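Local atomic coordinates of GlcNAc Inducible Gene 2, GIG2 (PDB entry 6AKZ), a protein that binds an iron(III) ion in a cupin-type fold and is probably an oxygenase of the DUF1479 family, from a gene induced by N-acetylglucosamine. Residues A[10-15]-A[309-314]; A[132-137]-A[421-426]; A[164-169]-A[224-229]; A[178-183]-A[366-371]. One frame throughout, in Å; residues are numbered along the deposited sequence.

Interaction 1: A[10-15]-A[309-314]; sequences ETPPDL and TPKFPG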
loop_
_atom_site.group_PDB
_atom_site.type_symbol
_atom_site.label_atom_id
_atom_site.label_comp_id
_atom_site.label_asym_id
_atom_site.label_seq_id
_atom_site.Cartn_x
_atom_site.Cartn_y
_atom_site.Cartn_z
ATOM N N GLU A 10 26.365 -7.751 -9.234
ATOM C CA GLU A 10 26.818 -6.531 -9.972
ATOM C C GLU A 10 25.892 -6.336 -11.144
ATOM O O GLU A 10 25.410 -5.258 -11.381
ATOM C CB GLU A 10 28.265 -6.667 -10.461
ATOM N N THR A 11 25.648 -7.402 -11.887
ATOM C CA THR A 11 24.702 -7.375 -13.001
ATOM C C THR A 11 23.390 -8.059 -12.586
ATOM O O THR A 11 23.418 -9.130 -11.989
ATOM C CB THR A 11 25.347 -8.017 -14.224
ATOM O OG1 THR A 11 26.394 -7.148 -14.632
ATOM C CG2 THR A 11 24.401 -8.176 -15.378
ATOM N N PRO A 12 22.232 -7.428 -12.868
ATOM C CA PRO A 12 20.992 -8.114 -12.502
ATOM C C PRO A 12 20.781 -9.367 -13.353
ATOM O O PRO A 12 21.141 -9.348 -14.527
ATOM C CB PRO A 12 19.873 -7.054 -12.788
ATOM C CG PRO A 12 20.567 -5.773 -13.149
ATOM C CD PRO A 12 21.969 -6.158 -13.567
ATOM N N PRO A 13 20.194 -10.439 -12.771
ATOM C CA PRO A 13 19.932 -11.625 -13.554
ATOM C C PRO A 13 18.941 -11.394 -14.678
ATOM O O PRO A 13 18.167 -10.423 -14.690
ATOM C CB PRO A 13 19.413 -12.653 -12.530
ATOM C CG PRO A 13 18.912 -11.858 -11.403
ATOM C CD PRO A 13 19.738 -10.589 -11.385
ATOM N N ASP A 14 19.018 -12.273 -15.666
ATOM C CA ASP A 14 18.039 -12.311 -16.717
ATOM C C ASP A 14 16.802 -13.023 -16.147
ATOM O O ASP A 14 16.929 -13.938 -15.309
ATOM C CB ASP A 14 18.582 -13.076 -17.942
ATOM C CG ASP A 14 19.452 -12.222 -18.871
ATOM O OD1 ASP A 14 19.554 -10.979 -18.731
ATOM O OD2 ASP A 14 20.009 -12.805 -19.824
ATOM N N LEU A 15 15.614 -12.552 -16.531
ATOM C CA LEU A 15 14.387 -13.340 -16.370
ATOM C C LEU A 15 14.248 -14.167 -17.655
ATOM O O LEU A 15 15.082 -14.055 -18.536
ATOM C CB LEU A 15 13.161 -12.411 -16.193
ATOM C CG LEU A 15 13.154 -11.490 -14.943
ATOM C CD1 LEU A 15 11.948 -10.564 -15.024
ATOM C CD2 LEU A 15 13.082 -12.318 -13.678
ATOM N N THR A 309 17.605 -6.698 -23.263
ATOM C CA THR A 309 17.791 -7.800 -22.258
ATOM C C THR A 309 16.525 -7.920 -21.410
ATOM O O THR A 309 15.984 -6.887 -21.044
ATOM C CB THR A 309 18.927 -7.536 -21.246
ATOM O OG1 THR A 309 18.464 -6.585 -20.262
ATOM C CG2 THR A 309 20.206 -7.007 -21.949
ATOM N N PRO A 310 16.123 -9.132 -21.016
ATOM C CA PRO A 310 14.972 -9.305 -20.141
ATOM C C PRO A 310 15.340 -9.053 -18.659
ATOM O O PRO A 310 15.054 -9.867 -17.803
ATOM C CB PRO A 310 14.621 -10.767 -20.372
ATOM C CG PRO A 310 15.960 -11.408 -20.475
ATOM C CD PRO A 310 16.782 -10.434 -21.272
ATOM N N LYS A 311 15.982 -7.937 -18.369
ATOM C CA LYS A 311 16.398 -7.625 -16.982
ATOM C C LYS A 311 15.326 -6.709 -16.391
ATOM O O LYS A 311 15.049 -5.648 -16.936
ATOM C CB LYS A 311 17.775 -6.950 -16.944
ATOM C CG LYS A 311 18.887 -7.974 -17.298
ATOM C CD LYS A 311 20.249 -7.377 -17.154
ATOM C CE LYS A 311 21.296 -8.263 -17.797
ATOM N NZ LYS A 311 21.326 -9.636 -17.216
ATOM N N PHE A 312 14.743 -7.170 -15.302
ATOM C CA PHE A 312 13.813 -6.406 -14.459
ATOM C C PHE A 312 14.360 -6.488 -13.037
ATOM O O PHE A 312 14.036 -7.404 -12.259
ATOM C CB PHE A 312 12.402 -6.955 -14.623
ATOM C CG PHE A 312 11.754 -6.481 -15.860
ATOM C CD1 PHE A 312 11.964 -7.148 -17.092
ATOM C CD2 PHE A 312 11.023 -5.315 -15.861
ATOM C CE1 PHE A 312 11.416 -6.643 -18.262
ATOM C CE2 PHE A 312 10.460 -4.820 -17.045
ATOM C CZ PHE A 312 10.673 -5.486 -18.254
ATOM N N PRO A 313 15.334 -5.626 -12.746
ATOM C CA PRO A 313 16.063 -5.789 -11.503
ATOM C C PRO A 313 15.214 -5.701 -10.234
ATOM O O PRO A 313 14.248 -4.910 -10.187
ATOM C CB PRO A 313 17.086 -4.668 -11.549
ATOM C CG PRO A 313 17.064 -4.088 -12.920
ATOM C CD PRO A 313 15.761 -4.457 -13.535
ATOM N N GLY A 314 15.520 -6.560 -9.269
ATOM C CA GLY A 314 14.790 -6.625 -7.997
ATOM C C GLY A 314 13.472 -7.391 -8.041
ATOM O O GLY A 314 12.769 -7.457 -7.030
HETATM O O HOH W 1 16.022 -8.966 -13.626
#
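Residues 10-15 and 309-314 meet as two irregular pieces of loop whose end-to-end directions differ by 103°, so they cross instead of pairing as strands. The first is mostly extended, whereas the second bends at Pro310, the centre of an inverse gamma turn. Asp14 and Lys311 come closest along the backbone, with CA atoms 5.0 Å apart. At one end Leu15 N donates an almost straight bond to Pro310 O, at 3.0 Å. A water bridges the backbones, donating to Pro13 O and accepting from Phe312 N. The side chain of Lys311 then runs along the other segment. It stays extended as far as CE and bends at its last torsion (chi4 -59°), which brings NZ between two acceptors. NZ gives one hydrogen bond of 2.7 Å to Pro12 O, nearly in line with that carbonyl, and a salt bridge of the same length to Asp14 OD1, which it meets from above the carboxylate plane. Its aliphatic part passes the Pro12 ring at about a right angle. The Pro12 and Pro313 rings lie side by side, CB to CB 3.9 Å, while Leu15 CD1 reaches Phe312 CB at 3.7 Å. Helix 18-26 packs on Pro310 and Phe312, and Trp292 on Pro12 and Lys311. Pro12 and Pro13 suit the extended course through their restricted phi, and their carbonyls serve as acceptors. With a carbonyl and a carboxylate both gripping NZ, the buried lysine is probably kept charged, and residues 12-15 are held by the bonds at Pro12, Asp14 and Leu15, with apolar contacts beside them.

Interaction 2: A[132-137]-A[421-426]; sequences WSKPQT and DLKNDI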
loop_
_atom_site.group_PDB
_atom_site.type_symbol
_atom_site.label_atom_id
_atom_site.label_comp_id
_atom_site.label_asym_id
_atom_site.label_seq_id
_atom_site.Cartn_x
_atom_site.Cartn_y
_atom_site.Cartn_z
ATOM N N TRP A 132 -9.081 -10.453 13.910
ATOM C CA TRP A 132 -10.449 -10.042 14.201
ATOM C C TRP A 132 -10.743 -9.724 15.687
ATOM O O TRP A 132 -11.912 -9.696 16.123
ATOM C CB TRP A 132 -11.481 -11.076 13.612
ATOM C CG TRP A 132 -11.248 -11.523 12.172
ATOM C CD1 TRP A 132 -10.976 -12.785 11.722
ATOM C CD2 TRP A 132 -11.147 -10.673 11.015
ATOM N NE1 TRP A 132 -10.740 -12.795 10.350
ATOM C CE2 TRP A 132 -10.835 -11.504 9.896
ATOM C CE3 TRP A 132 -11.329 -9.307 10.810
ATOM C CZ2 TRP A 132 -10.705 -11.009 8.616
ATOM C CZ3 TRP A 132 -11.159 -8.806 9.484
ATOM C CH2 TRP A 132 -10.878 -9.657 8.428
ATOM N N SER A 133 -9.688 -9.505 16.473
ATOM C CA SER A 133 -9.876 -9.255 17.904
ATOM C C SER A 133 -10.704 -8.021 18.153
ATOM O O SER A 133 -10.797 -7.115 17.288
ATOM C CB SER A 133 -8.476 -9.100 18.578
ATOM O OG SER A 133 -7.829 -7.897 18.198
ATOM N N LYS A 134 -11.297 -7.919 19.350
ATOM C CA LYS A 134 -12.054 -6.755 19.686
ATOM C C LYS A 134 -11.270 -5.421 19.529
ATOM O O LYS A 134 -11.822 -4.423 19.029
ATOM C CB LYS A 134 -12.608 -6.870 21.115
ATOM C CG LYS A 134 -13.467 -5.664 21.549
ATOM C CD LYS A 134 -13.592 -5.662 23.069
ATOM C CE LYS A 134 -14.952 -5.180 23.550
ATOM N NZ LYS A 134 -14.914 -3.858 24.253
ATOM N N PRO A 135 -9.991 -5.386 20.013
ATOM C CA PRO A 135 -9.325 -4.094 19.836
ATOM C C PRO A 135 -9.146 -3.705 18.356
ATOM O O PRO A 135 -9.212 -2.494 18.034
ATOM C CB PRO A 135 -7.975 -4.252 20.547
ATOM C CG PRO A 135 -8.028 -5.609 21.251
ATOM C CD PRO A 135 -9.235 -6.323 20.869
ATOM N N GLN A 136 -8.862 -4.680 17.506
ATOM C CA GLN A 136 -8.816 -4.468 16.079
ATOM C C GLN A 136 -10.111 -3.937 15.459
ATOM O O GLN A 136 -10.124 -2.902 14.731
ATOM C CB GLN A 136 -8.295 -5.675 15.343
ATOM C CG GLN A 136 -6.813 -5.893 15.546
ATOM C CD GLN A 136 -6.445 -7.280 15.158
ATOM O OE1 GLN A 136 -6.941 -8.281 15.745
ATOM N NE2 GLN A 136 -5.517 -7.377 14.175
ATOM N N THR A 137 -11.215 -4.556 15.816
ATOM C CA THR A 137 -12.516 -4.161 15.317
ATOM C C THR A 137 -12.863 -2.803 15.848
ATOM O O THR A 137 -13.280 -1.905 15.074
ATOM C CB THR A 137 -13.589 -5.238 15.644
ATOM O OG1 THR A 137 -13.249 -6.409 14.946
ATOM C CG2 THR A 137 -14.957 -4.821 15.195
ATOM N N ASP A 421 -18.764 -6.462 18.627
ATOM C CA ASP A 421 -17.665 -5.456 18.573
ATOM C C ASP A 421 -17.925 -4.398 17.492
ATOM O O ASP A 421 -17.304 -3.329 17.469
ATOM C CB ASP A 421 -16.336 -6.139 18.279
ATOM C CG ASP A 421 -15.933 -7.152 19.349
ATOM O OD1 ASP A 421 -16.487 -7.020 20.463
ATOM O OD2 ASP A 421 -15.035 -8.003 19.109
ATOM N N LEU A 422 -18.832 -4.696 16.562
ATOM C CA LEU A 422 -19.209 -3.754 15.558
ATOM C C LEU A 422 -20.256 -2.816 16.063
ATOM O O LEU A 422 -20.555 -1.903 15.396
ATOM C CB LEU A 422 -19.666 -4.486 14.284
ATOM C CG LEU A 422 -18.655 -5.424 13.635
ATOM C CD1 LEU A 422 -19.261 -6.468 12.721
ATOM C CD2 LEU A 422 -17.672 -4.551 12.865
ATOM N N LYS A 423 -20.787 -3.019 17.284
ATOM C CA LYS A 423 -21.588 -2.074 17.950
ATOM C C LYS A 423 -22.908 -1.762 17.197
ATOM O O LYS A 423 -23.390 -0.622 17.225
ATOM C CB LYS A 423 -20.840 -0.787 18.279
ATOM C CG LYS A 423 -19.381 -0.911 18.738
ATOM C CD LYS A 423 -19.171 -1.391 20.144
ATOM C CE LYS A 423 -17.662 -1.486 20.425
ATOM N NZ LYS A 423 -17.375 -2.470 21.485
ATOM N N ASN A 424 -23.375 -2.788 16.492
ATOM C CA ASN A 424 -24.501 -2.678 15.558
ATOM C C ASN A 424 -24.444 -1.384 14.685
ATOM O O ASN A 424 -25.447 -0.808 14.342
ATOM C CB ASN A 424 -25.846 -2.899 16.325
ATOM C CG ASN A 424 -26.952 -3.385 15.413
ATOM O OD1 ASN A 424 -26.725 -4.152 14.446
ATOM N ND2 ASN A 424 -28.142 -2.884 15.647
ATOM N N ASP A 425 -23.248 -0.961 14.265
ATOM C CA ASP A 425 -23.124 0.203 13.365
ATOM C C ASP A 425 -23.207 -0.302 11.917
ATOM O O ASP A 425 -22.349 -1.049 11.476
ATOM C CB ASP A 425 -21.740 0.839 13.533
ATOM C CG ASP A 425 -21.592 2.098 12.716
ATOM O OD1 ASP A 425 -21.475 2.032 11.492
ATOM O OD2 ASP A 425 -21.585 3.187 13.308
ATOM N N ILE A 426 -24.202 0.164 11.174
ATOM C CA ILE A 426 -24.469 -0.361 9.849
ATOM C C ILE A 426 -23.323 -0.069 8.857
ATOM O O ILE A 426 -22.955 -0.880 8.036
ATOM C CB ILE A 426 -25.848 0.150 9.335
ATOM C CG1 ILE A 426 -26.292 -0.684 8.159
ATOM C CG2 ILE A 426 -25.805 1.629 8.952
ATOM C CD1 ILE A 426 -27.728 -0.339 7.749
HETATM O O HOH W 2 -14.274 -8.471 16.589
HETATM O O HOH W 3 -16.305 -1.295 16.251
#
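Asp421 lays its carboxylate across the base of the Lys134 side chain, the two crossing at about a right angle: OD2 lies 3.3 Å from Lys134 CB, and OD1 lies 3.5 Å from Lys134 CG. The contact is to the methylenes and not to the ammonium group: Lys134 has CG anti to the backbone N (chi1 -179°), with bends at chi3 and chi4 that carry NZ onward, 5.2 Å from Asp421 OD1. There it comes near Lys423 NZ, and both lysines form salt bridges to Glu138, whose carboxylate would offset the two like charges. Lys134 opens helix 134-140, and its first turn is closed by a capping box: Ser133 at the N-cap accepts a weak bond from Gln136 N, while Gln136 OE1 takes bonds from both Ser133 N and Ser133 OG. Further on, Thr137 presents its two branches differently. Its methyl CG2 fits against Leu422 CD2 at 3.6 Å and against Asp421 CB, with Phe392 of helix 382-394 also against Thr137 and Leu422. The hydroxyl OG1 instead donates to a water, which in turn donates to Asp421 OD2 and Trp132 O. A second water donates to Asp421 O at 2.6 Å and, weakly, to Thr137 O.

Interaction 3: A[164-169]-A[224-229]; sequences CLIDLD and FKLDER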
loop_
_atom_site.group_PDB
_atom_site.type_symbol
_atom_site.label_atom_id
_atom_site.label_comp_id
_atom_site.label_asym_id
_atom_site.label_seq_id
_atom_site.Cartn_x
_atom_site.Cartn_y
_atom_site.Cartn_z
ATOM N N CYS A 164 -15.959 3.953 -14.239
ATOM C CA CYS A 164 -14.880 3.292 -13.501
ATOM C C CYS A 164 -15.464 2.638 -12.249
ATOM O O CYS A 164 -16.103 3.323 -11.376
ATOM C CB CYS A 164 -13.824 4.308 -13.102
ATOM S SG CYS A 164 -12.354 3.599 -12.378
ATOM N N LEU A 165 -15.213 1.339 -12.081
ATOM C CA LEU A 165 -15.858 0.568 -11.010
ATOM C C LEU A 165 -15.160 0.710 -9.642
ATOM O O LEU A 165 -14.634 -0.260 -9.082
ATOM C CB LEU A 165 -16.041 -0.894 -11.430
ATOM C CG LEU A 165 -17.016 -1.041 -12.612
ATOM C CD1 LEU A 165 -17.014 -2.517 -12.978
ATOM C CD2 LEU A 165 -18.430 -0.591 -12.245
ATOM N N ILE A 166 -15.226 1.921 -9.089
ATOM C CA ILE A 166 -14.649 2.219 -7.787
ATOM C C ILE A 166 -15.539 3.215 -7.057
ATOM O O ILE A 166 -16.173 4.097 -7.692
ATOM C CB ILE A 166 -13.192 2.652 -7.907
ATOM C CG1 ILE A 166 -12.578 2.908 -6.530
ATOM C CG2 ILE A 166 -13.061 3.905 -8.740
ATOM C CD1 ILE A 166 -11.050 3.039 -6.608
ATOM N N ASP A 167 -15.600 3.056 -5.738
ATOM C CA ASP A 167 -16.276 3.957 -4.849
ATOM C C ASP A 167 -15.335 4.362 -3.730
ATOM O O ASP A 167 -15.141 3.662 -2.743
ATOM C CB ASP A 167 -17.569 3.312 -4.329
ATOM C CG ASP A 167 -18.222 4.124 -3.177
ATOM O OD1 ASP A 167 -17.979 5.361 -3.068
ATOM O OD2 ASP A 167 -19.025 3.528 -2.421
ATOM N N LEU A 168 -14.741 5.531 -3.903
ATOM C CA LEU A 168 -13.727 5.991 -2.964
ATOM C C LEU A 168 -14.344 6.466 -1.661
ATOM O O LEU A 168 -13.642 6.604 -0.662
ATOM C CB LEU A 168 -12.934 7.119 -3.627
ATOM C CG LEU A 168 -11.892 6.623 -4.620
ATOM C CD1 LEU A 168 -11.328 7.810 -5.407
ATOM C CD2 LEU A 168 -10.749 5.901 -3.975
ATOM N N ASP A 169 -15.644 6.655 -1.648
ATOM C CA ASP A 169 -16.357 6.950 -0.410
ATOM C C ASP A 169 -16.528 5.737 0.489
ATOM O O ASP A 169 -17.054 5.858 1.612
ATOM C CB ASP A 169 -17.764 7.484 -0.711
ATOM C CG ASP A 169 -17.753 8.809 -1.379
ATOM O OD1 ASP A 169 -16.730 9.523 -1.295
ATOM O OD2 ASP A 169 -18.787 9.166 -2.000
ATOM N N PHE A 224 -2.277 9.686 -8.078
ATOM C CA PHE A 224 -3.562 9.724 -7.408
ATOM C C PHE A 224 -4.727 9.469 -8.307
ATOM O O PHE A 224 -5.836 9.410 -7.799
ATOM C CB PHE A 224 -3.712 10.976 -6.570
ATOM C CG PHE A 224 -2.701 11.030 -5.500
ATOM C CD1 PHE A 224 -2.937 10.415 -4.264
ATOM C CD2 PHE A 224 -1.430 11.560 -5.748
ATOM C CE1 PHE A 224 -1.964 10.399 -3.284
ATOM C CE2 PHE A 224 -0.459 11.547 -4.762
ATOM C CZ PHE A 224 -0.720 10.923 -3.540
ATOM N N LYS A 225 -4.468 9.313 -9.610
ATOM C CA LYS A 225 -5.521 9.038 -10.565
ATOM C C LYS A 225 -5.705 7.506 -10.703
ATOM O O LYS A 225 -4.750 6.803 -11.056
ATOM C CB LYS A 225 -5.130 9.621 -11.904
ATOM C CG LYS A 225 -6.137 9.356 -12.979
ATOM C CD LYS A 225 -5.804 10.188 -14.235
ATOM C CE LYS A 225 -6.772 9.820 -15.383
ATOM N NZ LYS A 225 -6.507 10.850 -16.441
ATOM N N LEU A 226 -6.918 7.027 -10.489
ATOM C CA LEU A 226 -7.155 5.647 -10.355
ATOM C C LEU A 226 -7.907 4.948 -11.492
ATOM O O LEU A 226 -8.236 3.785 -11.401
ATOM C CB LEU A 226 -7.784 5.417 -9.002
ATOM C CG LEU A 226 -6.959 5.750 -7.793
ATOM C CD1 LEU A 226 -7.723 5.370 -6.533
ATOM C CD2 LEU A 226 -5.559 5.146 -7.757
ATOM N N ASP A 227 -8.164 5.659 -12.563
ATOM C CA ASP A 227 -8.934 5.076 -13.674
ATOM C C ASP A 227 -8.418 3.742 -14.166
ATOM O O ASP A 227 -9.204 2.803 -14.342
ATOM C CB ASP A 227 -8.991 6.061 -14.850
ATOM C CG ASP A 227 -9.672 7.372 -14.522
ATOM O OD1 ASP A 227 -9.289 8.091 -13.569
ATOM O OD2 ASP A 227 -10.604 7.754 -15.287
ATOM N N GLU A 228 -7.119 3.629 -14.388
ATOM C CA GLU A 228 -6.523 2.414 -14.904
ATOM C C GLU A 228 -6.215 1.459 -13.738
ATOM O O GLU A 228 -6.435 0.252 -13.849
ATOM C CB GLU A 228 -5.219 2.703 -15.676
ATOM C CG GLU A 228 -5.433 3.482 -16.949
ATOM C CD GLU A 228 -5.611 4.948 -16.705
ATOM O OE1 GLU A 228 -5.130 5.472 -15.672
ATOM O OE2 GLU A 228 -6.196 5.608 -17.571
ATOM N N ARG A 229 -5.712 1.997 -12.617
ATOM C CA ARG A 229 -5.336 1.111 -11.499
ATOM C C ARG A 229 -6.437 0.256 -10.905
ATOM O O ARG A 229 -6.179 -0.821 -10.373
ATOM C CB ARG A 229 -4.664 1.956 -10.400
ATOM C CG ARG A 229 -3.642 1.118 -9.652
ATOM C CD ARG A 229 -2.818 1.995 -8.762
ATOM N NE ARG A 229 -1.751 1.209 -8.165
ATOM C CZ ARG A 229 -0.516 1.669 -7.931
ATOM N NH1 ARG A 229 -0.194 2.961 -8.192
ATOM N NH2 ARG A 229 0.376 0.867 -7.411
#
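Leu226 points its CD1 methyl at two aliphatic side chains of the facing segment, forming an apolar cluster among mostly buried residues. CD1 lies 4.0 Å from Leu168 CD2 and 4.1 Å from Ile166 CD1. Leu168 approaches Leu226 obliquely, whereas Ile166 crosses it at about a right angle, its CG1 branch anti to the backbone N (chi1 -178°), which carries CD1 to the leucine. Branched aliphatic residues suit this place because they meet through methyl ends that need no polar partner. Even so, the fit is modest, with only 173 Å² buried between the segments. Leu168 retains some exposure; the chain turns a corner there on leaving the short strand 166-167.

The other end is more polar and rests on a single thiol-to-backbone approach. Cys164 brings SG to 3.8 Å from Asp227 O, a van der Waals contact of a small, polarisable group. Asp227 itself is partly exposed and its CB points away from 164-169; its carboxylate is taken up by the backbone nitrogens of Glu159 and Asp160, which would hold this part of the loop beside the cysteine.

On the 164-169 side, the backbone bonds to Leu377 and Ile379, and helix 445-460 packs against Leu165 and Asp167. The loop 224-229 is hydrogen-bonded through its backbone to Tyr157, lies against helix 204-208 through Glu228, and leads on toward strand 256-261.

Interaction 4: A[178-183]-A[366-371]; sequences IRIREP and HSSVLY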
loop_
_atom_site.group_PDB
_atom_site.type_symbol
_atom_site.label_atom_id
_atom_site.label_comp_id
_atom_site.label_asym_id
_atom_site.label_seq_id
_atom_site.Cartn_x
_atom_site.Cartn_y
_atom_site.Cartn_z
ATOM N N ILE A 178 -0.895 -7.590 13.651
ATOM C CA ILE A 178 -0.241 -6.645 14.501
ATOM C C ILE A 178 1.274 -6.974 14.590
ATOM O O ILE A 178 1.717 -8.076 14.325
ATOM C CB ILE A 178 -0.937 -6.563 15.860
ATOM C CG1 ILE A 178 -0.742 -7.808 16.678
ATOM C CG2 ILE A 178 -2.463 -6.288 15.683
ATOM C CD1 ILE A 178 -1.208 -7.663 18.129
ATOM N N ARG A 179 2.053 -5.947 14.918
ATOM C CA ARG A 179 3.460 -6.090 15.213
ATOM C C ARG A 179 3.724 -5.586 16.625
ATOM O O ARG A 179 3.207 -4.540 17.060
ATOM C CB ARG A 179 4.297 -5.337 14.199
ATOM C CG ARG A 179 5.724 -5.147 14.714
ATOM C CD ARG A 179 6.597 -4.521 13.679
ATOM N NE ARG A 179 6.222 -3.176 13.160
ATOM C CZ ARG A 179 6.388 -1.994 13.751
ATOM N NH1 ARG A 179 6.722 -1.905 15.032
ATOM N NH2 ARG A 179 6.212 -0.863 13.030
ATOM N N ILE A 180 4.439 -6.391 17.418
ATOM C CA ILE A 180 4.898 -5.926 18.713
ATOM C C ILE A 180 6.379 -6.287 18.742
ATOM O O ILE A 180 6.707 -7.467 18.927
ATOM C CB ILE A 180 4.177 -6.626 19.890
ATOM C CG1 ILE A 180 2.672 -6.380 19.803
ATOM C CG2 ILE A 180 4.651 -6.076 21.229
ATOM C CD1 ILE A 180 1.853 -7.165 20.808
ATOM N N ARG A 181 7.244 -5.305 18.433
ATOM C CA ARG A 181 8.668 -5.509 18.231
ATOM C C ARG A 181 9.420 -5.105 19.503
ATOM O O ARG A 181 9.382 -3.972 19.935
ATOM C CB ARG A 181 9.192 -4.731 17.079
ATOM C CG ARG A 181 10.685 -4.977 16.756
ATOM C CD ARG A 181 11.002 -4.365 15.434
ATOM N NE ARG A 181 12.428 -4.425 15.156
ATOM C CZ ARG A 181 13.021 -3.829 14.136
ATOM N NH1 ARG A 181 12.342 -3.082 13.273
ATOM N NH2 ARG A 181 14.319 -3.990 13.961
ATOM N N GLU A 182 10.014 -6.107 20.165
ATOM C CA GLU A 182 10.853 -5.837 21.345
ATOM C C GLU A 182 12.203 -5.208 20.934
ATOM O O GLU A 182 12.752 -5.531 19.876
ATOM C CB GLU A 182 11.084 -7.121 22.174
ATOM C CG GLU A 182 9.810 -7.614 22.853
ATOM C CD GLU A 182 9.235 -6.657 23.870
ATOM O OE1 GLU A 182 10.000 -6.037 24.635
ATOM O OE2 GLU A 182 8.000 -6.466 23.912
ATOM N N PRO A 183 12.802 -4.419 21.852
ATOM C CA PRO A 183 14.166 -3.954 21.574
ATOM C C PRO A 183 15.104 -5.085 21.374
ATOM O O PRO A 183 14.966 -6.147 22.033
ATOM C CB PRO A 183 14.535 -3.181 22.827
ATOM C CG PRO A 183 13.227 -2.669 23.369
ATOM C CD PRO A 183 12.226 -3.762 23.022
ATOM N N HIS A 366 8.799 -1.570 23.632
ATOM C CA HIS A 366 8.222 -2.195 22.456
ATOM C C HIS A 366 7.798 -1.110 21.429
ATOM O O HIS A 366 7.442 0.014 21.786
ATOM C CB HIS A 366 7.013 -3.133 22.854
ATOM C CG HIS A 366 5.874 -2.382 23.445
ATOM N ND1 HIS A 366 4.820 -1.909 22.672
ATOM C CD2 HIS A 366 5.605 -1.980 24.719
ATOM C CE1 HIS A 366 3.960 -1.280 23.448
ATOM N NE2 HIS A 366 4.446 -1.252 24.672
ATOM N N SER A 367 7.998 -1.474 20.162
ATOM C CA SER A 367 7.551 -0.722 19.014
ATOM C C SER A 367 6.396 -1.603 18.397
ATOM O O SER A 367 6.618 -2.641 17.778
ATOM C CB SER A 367 8.660 -0.541 18.036
ATOM O OG SER A 367 8.147 -0.011 16.880
ATOM N N SER A 368 5.174 -1.140 18.612
ATOM C CA SER A 368 3.972 -1.909 18.290
ATOM C C SER A 368 2.990 -1.057 17.496
ATOM O O SER A 368 2.788 0.133 17.780
ATOM C CB SER A 368 3.321 -2.337 19.534
ATOM O OG SER A 368 4.245 -3.072 20.360
ATOM N N VAL A 369 2.450 -1.717 16.473
ATOM C CA VAL A 369 1.496 -1.103 15.599
ATOM C C VAL A 369 0.394 -2.064 15.218
ATOM O O VAL A 369 0.534 -3.295 15.250
ATOM C CB VAL A 369 2.122 -0.470 14.345
ATOM C CG1 VAL A 369 3.217 0.503 14.701
ATOM C CG2 VAL A 369 2.606 -1.511 13.340
ATOM N N LEU A 370 -0.704 -1.469 14.791
ATOM C CA LEU A 370 -1.851 -2.249 14.267
ATOM C C LEU A 370 -2.032 -1.825 12.823
ATOM O O LEU A 370 -2.281 -0.648 12.567
ATOM C CB LEU A 370 -3.053 -1.873 15.093
ATOM C CG LEU A 370 -4.466 -2.506 14.914
ATOM C CD1 LEU A 370 -5.192 -2.133 16.203
ATOM C CD2 LEU A 370 -5.175 -1.846 13.738
ATOM N N TYR A 371 -1.765 -2.753 11.927
ATOM C CA TYR A 371 -1.813 -2.512 10.493
ATOM C C TYR A 371 -3.240 -2.357 10.016
ATOM O O TYR A 371 -4.088 -3.188 10.347
ATOM C CB TYR A 371 -1.149 -3.617 9.675
ATOM C CG TYR A 371 0.391 -3.589 9.861
ATOM C CD1 TYR A 371 1.196 -2.803 9.066
ATOM C CD2 TYR A 371 0.969 -4.291 10.902
ATOM C CE1 TYR A 371 2.590 -2.736 9.271
ATOM C CE2 TYR A 371 2.361 -4.241 11.088
ATOM C CZ TYR A 371 3.156 -3.470 10.300
ATOM O OH TYR A 371 4.539 -3.382 10.525
HETATM O O HOH W 4 5.981 -0.941 9.552
#
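Arg179 and Tyr371 reach each other across two antiparallel strands, 178-181 and 367-371, which are neighbours in the large mixed sheet of this cupin-clan protein. Their directions differ by 176°, and the axes of the short segments approach to 4.5 Å; Arg179 with Val369 and Arg181 with Ser367 are the hydrogen-bonded pairs. The side chains of these four residues share one face. There Arg179 leaves its strand with CG anti to the backbone N (chi1 164°) and then bends at chi3, which folds the guanidinium back over the neighbouring strand. Val369 CG2 lies against one face of the group, 3.6 Å from its plane and offset toward the rim. NE donates to Tyr371 OH at 3.1 Å and NH1 to Ser367 OG at 3.0 Å, both acceptors slightly out of the guanidinium plane; NH1 adds a weak bond to Ser367 O. The guanidinium and phenol planes stand 73° apart, and Arg179 CB meets the tyrosine at its ring edge. Arginine suits the site because its flat group can spend several N-H bonds while a methyl packs on its face. Ser367 OG is also bonded to Gly270 O, and Tyr371 meets the rings of Trp127 and Trp259.

Ile178, Ile180, Ser368 and Leu370 occupy the opposite face, toward helix 96-112 and, at Ile178 and Leu370, helix 134-140. There Ile180 CG2 packs close to Ser368 OG, and that hydroxyl shares a hydrogen bond of 2.7 Å with His366 ND1.

How the interactions relate
Interactions 2 and 4 touch directly: Gln136, which belongs to the capping box of interaction 2, packs its NE2 3.6 Å from Ile178 CG2 and its CG 4.1 Å from Leu370 CD1, joining helix 134-140 to the sheet. Interaction 4 is also the one near the metal, for the side chain of Tyr371 lies about 7 Å from the iron(III) ion held by His192, Asp194 and His355. The other three lie away from that site. Interactions 1 and 2 stand on opposite sides of the chain's centre, 46 Å between centres, and interactions 3 and 4 likewise, 32 Å between centres. Between interactions 2 and 3 the nearest atoms are about 11 Å apart.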